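PDB 4ESQ: Serine/threonine protein kinase from Mycobacterium tuberculosis, which probably phosphorylates proteins on serine and threonine as a membrane receptor kinase, and is represented here by its extracellular sensor domain. Local coordinates for residues K123-K135 and V143-C155. Residues are numbered along the deposited sequence; the frame is centred on the assembly and turned at random.
Sequences KAKTYRWTFADVK and VIDTQEGAEGWEC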
# COMPACT_ATOMS: atom_id res chain seq x y z
N LYS A 123 -11.47 0.36 -16.18
CA LYS A 123 -11.94 -0.56 -17.20
C LYS A 123 -13.44 -0.42 -17.43
O LYS A 123 -14.16 -1.42 -17.49
CB LYS A 123 -11.61 -2.01 -16.82
CG LYS A 123 -10.13 -2.29 -16.70
CD LYS A 123 -9.85 -3.78 -16.58
CE LYS A 123 -8.37 -4.06 -16.39
NZ LYS A 123 -7.54 -3.48 -17.48
N ALA A 124 -13.91 0.82 -17.55
CA ALA A 124 -15.31 1.11 -17.84
C ALA A 124 -16.25 0.61 -16.75
O ALA A 124 -17.45 0.46 -16.99
CB ALA A 124 -15.70 0.54 -19.20
N LYS A 125 -15.71 0.33 -15.57
CA LYS A 125 -16.52 -0.08 -14.43
C LYS A 125 -16.36 0.95 -13.31
O LYS A 125 -15.25 1.35 -12.99
CB LYS A 125 -16.11 -1.47 -13.95
CG LYS A 125 -16.26 -2.55 -15.01
CD LYS A 125 -15.70 -3.87 -14.53
CE LYS A 125 -14.21 -3.77 -14.26
NZ LYS A 125 -13.65 -5.03 -13.70
N THR A 126 -17.48 1.35 -12.71
CA THR A 126 -17.47 2.41 -11.71
C THR A 126 -17.97 1.94 -10.35
O THR A 126 -19.03 1.32 -10.25
CB THR A 126 -18.34 3.59 -12.17
OG1 THR A 126 -17.80 4.14 -13.37
CG2 THR A 126 -18.38 4.66 -11.10
N TYR A 127 -17.20 2.22 -9.30
CA TYR A 127 -17.61 1.86 -7.96
C TYR A 127 -17.29 2.97 -6.97
O TYR A 127 -16.41 3.79 -7.21
CB TYR A 127 -16.98 0.54 -7.53
CG TYR A 127 -17.53 -0.65 -8.30
CD1 TYR A 127 -18.71 -1.26 -7.91
CD2 TYR A 127 -16.87 -1.15 -9.42
CE1 TYR A 127 -19.23 -2.34 -8.60
CE2 TYR A 127 -17.38 -2.23 -10.12
CZ TYR A 127 -18.56 -2.82 -9.70
OH TYR A 127 -19.07 -3.90 -10.40
N ARG A 128 -18.03 3.00 -5.87
CA ARG A 128 -17.82 4.04 -4.88
C ARG A 128 -17.11 3.46 -3.67
O ARG A 128 -17.37 2.32 -3.28
CB ARG A 128 -19.16 4.69 -4.50
CG ARG A 128 -19.80 5.44 -5.67
CD ARG A 128 -21.20 5.90 -5.37
NE ARG A 128 -21.24 6.84 -4.25
CZ ARG A 128 -21.10 8.15 -4.37
NH1 ARG A 128 -20.92 8.69 -5.57
NH2 ARG A 128 -21.14 8.93 -3.30
N TRP A 129 -16.18 4.22 -3.10
CA TRP A 129 -15.43 3.80 -1.93
C TRP A 129 -15.46 4.89 -0.88
O TRP A 129 -15.29 6.07 -1.20
CB TRP A 129 -13.98 3.51 -2.30
CG TRP A 129 -13.77 2.27 -3.10
CD1 TRP A 129 -14.02 2.11 -4.44
CD2 TRP A 129 -13.24 1.02 -2.63
NE1 TRP A 129 -13.68 0.83 -4.83
CE2 TRP A 129 -13.20 0.14 -3.74
CE3 TRP A 129 -12.80 0.56 -1.38
CZ2 TRP A 129 -12.74 -1.17 -3.63
CZ3 TRP A 129 -12.35 -0.75 -1.28
CH2 TRP A 129 -12.32 -1.60 -2.40
N THR A 130 -15.64 4.50 0.39
CA THR A 130 -15.74 5.46 1.48
C THR A 130 -14.52 5.36 2.41
O THR A 130 -14.22 4.28 2.90
CB THR A 130 -17.00 5.18 2.32
OG1 THR A 130 -18.16 5.21 1.48
CG2 THR A 130 -17.15 6.22 3.41
N PHE A 131 -13.84 6.48 2.64
CA PHE A 131 -12.68 6.51 3.55
C PHE A 131 -13.11 6.77 4.99
O PHE A 131 -13.99 7.60 5.24
CB PHE A 131 -11.70 7.60 3.14
CG PHE A 131 -11.04 7.36 1.83
CD1 PHE A 131 -9.97 6.48 1.74
CD2 PHE A 131 -11.47 8.01 0.69
CE1 PHE A 131 -9.33 6.25 0.52
CE2 PHE A 131 -10.83 7.79 -0.53
CZ PHE A 131 -9.77 6.91 -0.61
N ALA A 132 -12.47 6.08 5.92
CA ALA A 132 -12.58 6.41 7.34
C ALA A 132 -11.62 7.55 7.64
O ALA A 132 -11.16 8.25 6.73
CB ALA A 132 -12.25 5.18 8.18
N ASP A 133 -11.29 7.76 8.91
CA ASP A 133 -10.30 8.78 9.24
C ASP A 133 -8.88 8.22 9.12
O ASP A 133 -8.66 7.01 9.23
CB ASP A 133 -10.54 9.36 10.64
CG ASP A 133 -11.63 10.44 10.64
OD1 ASP A 133 -12.11 10.82 9.55
OD2 ASP A 133 -12.00 10.91 11.74
N VAL A 134 -7.93 9.10 8.86
CA VAL A 134 -6.54 8.70 8.79
C VAL A 134 -6.02 8.43 10.20
O VAL A 134 -6.21 9.24 11.11
CB VAL A 134 -5.66 9.77 8.12
CG1 VAL A 134 -4.19 9.39 8.21
CG2 VAL A 134 -6.06 9.96 6.67
N LYS A 135 -5.40 7.27 10.38
CA LYS A 135 -4.88 6.88 11.68
C LYS A 135 -3.39 6.60 11.60
O LYS A 135 -2.73 6.96 10.62
CB LYS A 135 -5.63 5.66 12.22
CG LYS A 135 -7.08 5.96 12.55
CD LYS A 135 -7.78 4.75 13.16
CE LYS A 135 -9.16 5.14 13.66
NZ LYS A 135 -9.86 3.97 14.27
N VAL A 143 -5.35 4.17 6.62
CA VAL A 143 -6.74 4.55 6.44
C VAL A 143 -7.49 3.35 5.89
O VAL A 143 -6.95 2.60 5.08
CB VAL A 143 -6.91 5.79 5.50
CG1 VAL A 143 -6.47 5.46 4.08
CG2 VAL A 143 -8.36 6.29 5.51
N ILE A 144 -8.72 3.16 6.35
CA ILE A 144 -9.57 2.09 5.85
C ILE A 144 -10.58 2.63 4.85
O ILE A 144 -11.22 3.65 5.10
CB ILE A 144 -10.28 1.37 7.01
CG1 ILE A 144 -9.25 0.61 7.85
CG2 ILE A 144 -11.33 0.41 6.49
CD1 ILE A 144 -9.82 0.09 9.15
N ASP A 145 -10.70 1.97 3.70
CA ASP A 145 -11.72 2.36 2.74
C ASP A 145 -12.68 1.20 2.51
O ASP A 145 -12.28 0.04 2.55
CB ASP A 145 -11.11 2.84 1.43
CG ASP A 145 -9.94 2.01 1.00
OD1 ASP A 145 -10.04 0.77 1.11
OD2 ASP A 145 -8.91 2.59 0.59
N THR A 146 -13.94 1.53 2.29
CA THR A 146 -14.98 0.52 2.27
C THR A 146 -15.71 0.59 0.94
O THR A 146 -16.18 1.67 0.55
CB THR A 146 -15.98 0.77 3.41
OG1 THR A 146 -15.28 0.77 4.66
CG2 THR A 146 -17.08 -0.29 3.42
N GLN A 147 -15.80 -0.53 0.24
CA GLN A 147 -16.47 -0.54 -1.06
C GLN A 147 -17.98 -0.59 -0.87
O GLN A 147 -18.48 -1.37 -0.06
CB GLN A 147 -16.01 -1.72 -1.93
CG GLN A 147 -16.78 -1.81 -3.25
CD GLN A 147 -16.20 -2.81 -4.25
OE1 GLN A 147 -15.57 -3.79 -3.88
NE2 GLN A 147 -16.42 -2.54 -5.53
N GLU A 148 -18.71 0.24 -1.60
CA GLU A 148 -20.17 0.27 -1.49
C GLU A 148 -20.82 -1.11 -1.69
O GLU A 148 -20.23 -2.00 -2.31
CB GLU A 148 -20.77 1.28 -2.46
CG GLU A 148 -20.81 0.80 -3.91
CD GLU A 148 -21.43 1.81 -4.86
OE1 GLU A 148 -22.40 2.49 -4.44
OE2 GLU A 148 -20.95 1.94 -6.01
N GLY A 149 -22.03 -1.30 -1.17
CA GLY A 149 -22.72 -2.57 -1.31
C GLY A 149 -22.75 -3.39 -0.03
O GLY A 149 -22.08 -3.06 0.95
N ALA A 150 -23.53 -4.47 -0.02
CA ALA A 150 -23.71 -5.27 1.20
C ALA A 150 -22.63 -6.33 1.41
O ALA A 150 -22.68 -7.08 2.39
CB ALA A 150 -25.10 -5.89 1.25
N GLU A 151 -21.66 -6.41 0.50
CA GLU A 151 -20.56 -7.34 0.67
C GLU A 151 -19.80 -7.06 1.95
O GLU A 151 -19.53 -7.97 2.72
CB GLU A 151 -19.61 -7.29 -0.53
CG GLU A 151 -20.18 -7.92 -1.79
CD GLU A 151 -19.16 -8.04 -2.90
OE1 GLU A 151 -18.14 -7.33 -2.83
OE2 GLU A 151 -19.38 -8.83 -3.83
N GLY A 152 -19.45 -5.79 2.19
CA GLY A 152 -18.65 -5.44 3.34
C GLY A 152 -17.16 -5.54 3.07
O GLY A 152 -16.34 -5.51 4.01
N TRP A 153 -16.80 -5.69 1.80
CA TRP A 153 -15.39 -5.71 1.36
C TRP A 153 -14.73 -4.38 1.71
O TRP A 153 -15.28 -3.31 1.44
CB TRP A 153 -15.30 -5.96 -0.15
CG TRP A 153 -13.90 -6.15 -0.69
CD1 TRP A 153 -13.15 -5.24 -1.36
CD2 TRP A 153 -13.09 -7.33 -0.58
NE1 TRP A 153 -11.93 -5.78 -1.69
CE2 TRP A 153 -11.87 -7.06 -1.22
CE3 TRP A 153 -13.29 -8.60 -0.01
CZ2 TRP A 153 -10.84 -8.01 -1.30
CZ3 TRP A 153 -12.28 -9.53 -0.09
CH2 TRP A 153 -11.07 -9.23 -0.73
N GLU A 154 -13.54 -4.45 2.30
CA GLU A 154 -12.83 -3.24 2.70
C GLU A 154 -11.34 -3.39 2.45
O GLU A 154 -10.86 -4.49 2.27
CB GLU A 154 -13.05 -2.95 4.19
CG GLU A 154 -14.48 -2.59 4.55
CD GLU A 154 -14.64 -2.27 6.02
OE1 GLU A 154 -14.42 -3.18 6.85
OE2 GLU A 154 -14.98 -1.11 6.35
N CYS A 155 -10.62 -2.27 2.43
CA CYS A 155 -9.16 -2.30 2.34
C CYS A 155 -8.58 -1.38 3.39
O CYS A 155 -9.15 -0.33 3.67
CB CYS A 155 -8.68 -1.85 0.97
SG CYS A 155 -9.16 -2.91 -0.40
O HOH W 1 -20.80 3.35 -8.64
O HOH W 2 -14.14 2.98 5.74
O HOH W 3 -18.90 2.78 0.62
O HOH W 4 -8.87 4.33 9.20
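The indole of Trp129 lies across its non-hydrogen-bonded partner Gln147, a worked example of a hairpin with closer packing on one face and ordered water on the other. Gln147 CB sits over the six-membered ring, 3.6 Å from its centroid and 6° off the normal, a CH-pi contact. With CG anti to the backbone N (chi1 176°), the extended Gln147 chain crosses the indole, its amide only 17° from the ring plane, and places Gln147 NE2 over one face of the Tyr127 ring, 3.5 Å from Tyr127 CG. Trp129 CH2 also meets the edge of the Trp153 ring, and Cys155 SG approaches the indole obliquely. Phe131 lies alongside Asp145 on this same face.

The opposite face carries Thr130 and Thr146, a hydrogen-bonded pair whose hydroxyls are bridged by waters to backbone oxygens; Thr130 OG1 also bonds Thr117, and Thr146 OG1 donates to Glu154 OE2. Just past strand 141-147, Glu148 OE2 accepts the Arg128 N-H from above the carboxylate plane (3.1 Å), while Glu148 N returns a straighter bond to Arg128 O.

Strand 125-131 lies between strands 117-122 and 141-147, the latter pairing in turn with strand 154-162; helix 51-54 packs Leu54 against Trp129, Phe131 and Asp145, and Cys155 is disulfide-bonded to Cys172 on strand 165-173.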